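Local coordinates for tubulin-like protein CetZ1 (Haloferax volcanii, PDB 4B46) that binds guanine nucleotide as a tubulin-like GTPase and controls cell shape, being essential for the rod-shaped cells needed for efficient swimming, at residues L3-F8 against A100-S105; L296-G301 against G330-P335. One frame throughout, in Å; residues are numbered along the deposited sequence.

Contact 1 (L3-F8 against A100-S105); sequences LAMIGF and AFLVVS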
loop_
_atom_site.group_PDB
_atom_site.type_symbol
_atom_site.label_atom_id
_atom_site.label_comp_id
_atom_site.label_asym_id
_atom_site.label_seq_id
_atom_site.Cartn_x
_atom_site.Cartn_y
_atom_site.Cartn_z
ATOM N N LEU A 3 5.411 -9.205 6.542
ATOM C CA LEU A 3 5.829 -7.814 6.391
ATOM C C LEU A 3 6.196 -7.152 7.707
ATOM O O LEU A 3 5.600 -7.434 8.743
ATOM C CB LEU A 3 4.723 -6.982 5.723
ATOM C CG LEU A 3 4.290 -7.378 4.308
ATOM C CD1 LEU A 3 3.132 -6.511 3.836
ATOM C CD2 LEU A 3 5.467 -7.263 3.360
ATOM N N ALA A 4 7.184 -6.265 7.647
ATOM C CA ALA A 4 7.386 -5.258 8.682
ATOM C C ALA A 4 6.724 -3.961 8.213
ATOM O O ALA A 4 7.213 -3.297 7.301
ATOM C CB ALA A 4 8.866 -5.048 8.930
ATOM N N MET A 5 5.599 -3.606 8.824
ATOM C CA MET A 5 4.880 -2.405 8.437
ATOM C C MET A 5 5.222 -1.211 9.318
ATOM O O MET A 5 5.151 -1.301 10.545
ATOM C CB MET A 5 3.378 -2.632 8.528
ATOM C CG MET A 5 2.847 -3.657 7.577
ATOM S SD MET A 5 1.105 -3.308 7.241
ATOM C CE MET A 5 0.803 -4.653 6.093
ATOM N N ILE A 6 5.571 -0.095 8.682
ATOM C CA ILE A 6 5.784 1.160 9.401
ATOM C C ILE A 6 4.857 2.235 8.858
ATOM O O ILE A 6 4.954 2.614 7.690
ATOM C CB ILE A 6 7.244 1.668 9.308
ATOM C CG1 ILE A 6 8.227 0.582 9.770
ATOM C CG2 ILE A 6 7.419 2.944 10.148
ATOM C CD1 ILE A 6 8.940 -0.103 8.648
ATOM N N GLY A 7 3.948 2.704 9.706
ATOM C CA GLY A 7 3.069 3.809 9.352
ATOM C C GLY A 7 3.740 5.120 9.711
ATOM O O GLY A 7 4.293 5.263 10.809
ATOM N N PHE A 8 3.705 6.073 8.784
ATOM C CA PHE A 8 4.362 7.365 8.982
ATOM C C PHE A 8 3.327 8.477 8.850
ATOM O O PHE A 8 2.645 8.572 7.829
ATOM C CB PHE A 8 5.486 7.565 7.955
ATOM C CG PHE A 8 6.760 8.126 8.546
ATOM C CD1 PHE A 8 6.797 9.414 9.054
ATOM C CD2 PHE A 8 7.912 7.366 8.592
ATOM C CE1 PHE A 8 7.967 9.937 9.595
ATOM C CE2 PHE A 8 9.088 7.879 9.137
ATOM C CZ PHE A 8 9.111 9.168 9.640
ATOM N N ALA A 100 9.736 -8.581 3.626
ATOM C CA ALA A 100 9.887 -7.218 3.132
ATOM C C ALA A 100 9.431 -6.187 4.152
ATOM O O ALA A 100 8.686 -6.508 5.078
ATOM C CB ALA A 100 9.098 -7.038 1.812
ATOM N N PHE A 101 9.889 -4.949 3.968
ATOM C CA PHE A 101 9.373 -3.803 4.713
ATOM C C PHE A 101 8.308 -3.113 3.877
ATOM O O PHE A 101 8.393 -3.116 2.646
ATOM C CB PHE A 101 10.490 -2.801 4.995
ATOM C CG PHE A 101 11.487 -3.271 6.005
ATOM C CD1 PHE A 101 12.595 -3.998 5.613
ATOM C CD2 PHE A 101 11.312 -2.978 7.350
ATOM C CE1 PHE A 101 13.519 -4.434 6.551
ATOM C CE2 PHE A 101 12.226 -3.403 8.290
ATOM C CZ PHE A 101 13.331 -4.127 7.893
ATOM N N LEU A 102 7.300 -2.547 4.539
ATOM C CA LEU A 102 6.316 -1.697 3.871
ATOM C C LEU A 102 6.138 -0.374 4.630
ATOM O O LEU A 102 5.684 -0.348 5.783
ATOM C CB LEU A 102 4.971 -2.410 3.724
ATOM C CG LEU A 102 3.881 -1.623 2.997
ATOM C CD1 LEU A 102 4.205 -1.490 1.507
ATOM C CD2 LEU A 102 2.513 -2.263 3.191
ATOM N N VAL A 103 6.503 0.721 3.976
ATOM C CA VAL A 103 6.370 2.050 4.567
ATOM C C VAL A 103 5.082 2.676 4.050
ATOM O O VAL A 103 4.912 2.883 2.844
ATOM C CB VAL A 103 7.589 2.935 4.232
ATOM C CG1 VAL A 103 7.428 4.349 4.832
ATOM C CG2 VAL A 103 8.861 2.267 4.736
ATOM N N VAL A 104 4.156 2.929 4.966
ATOM C CA VAL A 104 2.831 3.409 4.602
ATOM C C VAL A 104 2.642 4.861 5.031
ATOM O O VAL A 104 2.947 5.211 6.173
ATOM C CB VAL A 104 1.736 2.563 5.265
ATOM C CG1 VAL A 104 0.343 3.012 4.761
ATOM C CG2 VAL A 104 1.969 1.078 4.977
ATOM N N SER A 105 2.108 5.690 4.132
ATOM C CA SER A 105 1.984 7.114 4.405
ATOM C C SER A 105 1.061 7.848 3.445
ATOM O O SER A 105 0.987 7.520 2.262
ATOM C CB SER A 105 3.355 7.763 4.317
ATOM O OG SER A 105 3.259 9.123 4.655
#
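Leu-3 meets the start of strand 100-106 with its CD2 methyl, 4.0 Å from Ala-100 CB, and opens a parallel pairing that illustrates how two strands of a nucleotide-binding core share both faces of a sheet. With CG anti to its carbonyl carbon (chi1 -61°), the Leu-3 isobutyl group leans toward the second strand, and its CD1 also approaches Leu-102 CD2. Ala-4 follows on the other face. Its N-H bonds to Ala-100 O, its O accepts from Leu-102 N at 2.9 Å, and its methyl lies 3.6 Å from Phe-101 CD2. Met-5 returns to the face of Leu-3, where its extended chain runs side by side with Leu-102 and brings CE to 4.1 Å from Leu-102 CD2. Ile-6 continues the ladder: its N donates to Leu-102 O, and its O receives Val-104 N in a nearly straight bond (N-H...O 174°). On the face of Ala-4, Ile-6 CD1 comes to the edge of the Phe-101 ring, 3.9 Å from CD2, while the Phe-101 ring also stacks with that of Tyr-127. Gly-7 adds a CA-H...O contact to Val-104 O, and Phe-8 N closes the ladder on the same oxygen at 2.9 Å. Helix 9-26 packs against Met-5 and Val-104, whereas helix 111-126 meets Ile-6, Phe-8, Val-103 and Ser-105 on the other face. Both strands end close to bound GDP: strand 3-8 leads directly into the GTP-binding residues Gln-10 to Lys-14, and strand 100-106 into Gly-110 to Gly-112. Such adjacent parallel strands, running into nucleotide-binding loops between two helical layers, are characteristic of the Rossmann-like GTPase domain of tubulin and FtsZ.

Contact 2 (L296-G301 against G330-P335); sequences LLVLAG and GDYPIP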
loop_
_atom_site.group_PDB
_atom_site.type_symbol
_atom_site.label_atom_id
_atom_site.label_comp_id
_atom_site.label_asym_id
_atom_site.label_seq_id
_atom_site.Cartn_x
_atom_site.Cartn_y
_atom_site.Cartn_z
ATOM N N LEU A 296 0.246 -9.921 -11.511
ATOM C CA LEU A 296 0.078 -11.077 -10.656
ATOM C C LEU A 296 -1.384 -11.182 -10.299
ATOM O O LEU A 296 -1.977 -10.227 -9.805
ATOM C CB LEU A 296 0.898 -10.930 -9.376
ATOM C CG LEU A 296 0.631 -11.961 -8.279
ATOM C CD1 LEU A 296 1.042 -13.392 -8.695
ATOM C CD2 LEU A 296 1.350 -11.572 -6.976
ATOM N N LEU A 297 -1.958 -12.348 -10.558
ATOM C CA LEU A 297 -3.338 -12.634 -10.217
ATOM C C LEU A 297 -3.367 -13.446 -8.935
ATOM O O LEU A 297 -2.635 -14.427 -8.792
ATOM C CB LEU A 297 -4.006 -13.427 -11.352
ATOM C CG LEU A 297 -5.398 -13.976 -11.064
ATOM C CD1 LEU A 297 -6.361 -12.839 -10.744
ATOM C CD2 LEU A 297 -5.906 -14.802 -12.260
ATOM N N VAL A 298 -4.218 -13.040 -8.005
ATOM C CA VAL A 298 -4.370 -13.762 -6.760
ATOM C C VAL A 298 -5.842 -14.057 -6.506
ATOM O O VAL A 298 -6.664 -13.139 -6.455
ATOM C CB VAL A 298 -3.805 -12.948 -5.574
ATOM C CG1 VAL A 298 -4.031 -13.694 -4.265
ATOM C CG2 VAL A 298 -2.321 -12.662 -5.779
ATOM N N LEU A 299 -6.169 -15.337 -6.351
ATOM C CA LEU A 299 -7.521 -15.759 -5.979
ATOM C C LEU A 299 -7.512 -16.255 -4.541
ATOM O O LEU A 299 -6.743 -17.129 -4.198
ATOM C CB LEU A 299 -8.011 -16.883 -6.893
ATOM C CG LEU A 299 -8.815 -16.527 -8.142
ATOM C CD1 LEU A 299 -10.137 -15.866 -7.772
ATOM C CD2 LEU A 299 -8.014 -15.629 -9.050
ATOM N N ALA A 300 -8.367 -15.703 -3.692
ATOM C CA ALA A 300 -8.414 -16.132 -2.301
ATOM C C ALA A 300 -9.807 -16.620 -1.958
ATOM O O ALA A 300 -10.798 -15.971 -2.283
ATOM C CB ALA A 300 -8.009 -14.990 -1.380
ATOM N N GLY A 301 -9.882 -17.769 -1.299
ATOM C CA GLY A 301 -11.162 -18.326 -0.920
ATOM C C GLY A 301 -11.037 -19.763 -0.468
ATOM O O GLY A 301 -9.933 -20.312 -0.414
ATOM N N GLY A 330 -1.894 -17.411 -8.976
ATOM C CA GLY A 330 -2.083 -18.511 -8.052
ATOM C C GLY A 330 -3.206 -18.213 -7.089
ATOM O O GLY A 330 -3.918 -17.217 -7.246
ATOM N N ASP A 331 -3.379 -19.065 -6.085
ATOM C CA ASP A 331 -4.407 -18.791 -5.088
ATOM C C ASP A 331 -3.958 -18.836 -3.634
ATOM O O ASP A 331 -2.869 -19.314 -3.313
ATOM C CB ASP A 331 -5.629 -19.691 -5.292
ATOM C CG ASP A 331 -5.278 -21.151 -5.300
ATOM O OD1 ASP A 331 -4.379 -21.562 -4.532
ATOM O OD2 ASP A 331 -5.910 -21.884 -6.085
ATOM N N TYR A 332 -4.818 -18.309 -2.768
ATOM C CA TYR A 332 -4.673 -18.451 -1.329
ATOM C C TYR A 332 -5.837 -19.288 -0.827
ATOM O O TYR A 332 -6.923 -18.762 -0.579
ATOM C CB TYR A 332 -4.700 -17.087 -0.634
ATOM C CG TYR A 332 -3.434 -16.280 -0.763
ATOM C CD1 TYR A 332 -2.185 -16.877 -0.628
ATOM C CD2 TYR A 332 -3.486 -14.912 -1.000
ATOM C CE1 TYR A 332 -1.016 -16.131 -0.740
ATOM C CE2 TYR A 332 -2.324 -14.159 -1.120
ATOM C CZ TYR A 332 -1.094 -14.773 -0.988
ATOM O OH TYR A 332 0.052 -14.021 -1.094
ATOM N N PRO A 333 -5.625 -20.600 -0.696
ATOM C CA PRO A 333 -6.693 -21.448 -0.158
ATOM C C PRO A 333 -6.968 -21.127 1.310
ATOM O O PRO A 333 -6.057 -21.182 2.133
ATOM C CB PRO A 333 -6.140 -22.871 -0.329
ATOM C CG PRO A 333 -4.665 -22.707 -0.501
ATOM C CD PRO A 333 -4.459 -21.376 -1.150
ATOM N N ILE A 334 -8.214 -20.782 1.621
ATOM C CA ILE A 334 -8.606 -20.405 2.976
ATOM C C ILE A 334 -9.854 -21.167 3.389
ATOM O O ILE A 334 -10.968 -20.755 3.067
ATOM C CB ILE A 334 -8.911 -18.897 3.078
ATOM C CG1 ILE A 334 -7.704 -18.068 2.640
ATOM C CG2 ILE A 334 -9.322 -18.521 4.500
ATOM C CD1 ILE A 334 -7.964 -16.569 2.642
ATOM N N PRO A 335 -9.675 -22.292 4.099
ATOM C CA PRO A 335 -10.825 -23.099 4.524
ATOM C C PRO A 335 -11.754 -22.291 5.427
ATOM O O PRO A 335 -11.278 -21.508 6.255
ATOM C CB PRO A 335 -10.178 -24.250 5.306
ATOM C CG PRO A 335 -8.766 -24.309 4.810
ATOM C CD PRO A 335 -8.393 -22.884 4.515
#
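Val-298 and Tyr-332 make the close side-chain contact here, an example of how a short parallel pairing can be compact along one part and open at its end. The CG1 methyl of Val-298, anti to the backbone N (chi1 177°), sits obliquely to the phenol ring, 3.5 Å from Tyr-332 CD2 and nearly as close to CE2. Beside this pair, Ala-300 CB lies 4.0 Å from Tyr-332 CB, filling in at the root of the aromatic side chain. The tyrosine hydroxyl points beyond the two strands and is hydrogen-bonded to Leu-197 O, which ties down the far end of the ring. On the other face, Leu-299 CB meets Asp-331 CB at 4.0 Å. Backbone bonds alternate between the strands, in the plane of the sheet between these two sets of side chains. Gly-330 N donates to Leu-297 O, Gly-330 O accepts from Leu-299 N, and Tyr-332 N reaches Leu-299 O at 2.7 Å; Gly-301 N then returns a longer bond, 3.2 Å, to Tyr-332 O.

Past Tyr-332 the packing thins. Pro-333 and Ile-334 are exposed, and Ile-334 CD1 approaches Ala-300 CB at a looser 4.3 Å. One more bond nevertheless holds the departing chain: Ile-334 N donates to Gly-301 O at 2.7 Å, approaching from above the carbonyl plane, 47° out of it.

Strands 294-301 and 326-333 are the two parallel strands of a beta-alpha-beta unit whose connecting helix, 308-322, touches Leu-297 and Asp-331. Helix 265-280 joins it against Leu-297 and Leu-299, while helix 216-223 packs on Leu-296 and Tyr-332. Strand 294-301 lies between strands 339-347 and 326-333, and 326-333 is the outermost strand at this end of the sheet.

How the contacts relate
Following the chain from its N terminus, strand 3-8 comes first, and contact 1 closes after an excursion of 91 residues, about half of it helix, which includes strands 31-38 and 55-57, when strand 100-106 takes its place alongside. The chain then completes the GTPase part of the fold and passes through helix 179-198 before contact 2 closes a much shorter loop of 28 residues around helix 308-322. The two loops lie in series and neither nest nor cross. The centres of contacts 1 and 2 lie about 23 Å apart and the contacts do not touch each other, yet both belong to one mixed sheet: contact 1 lies in its GTPase portion, contact 2 at the far edge, in the C-terminal domain.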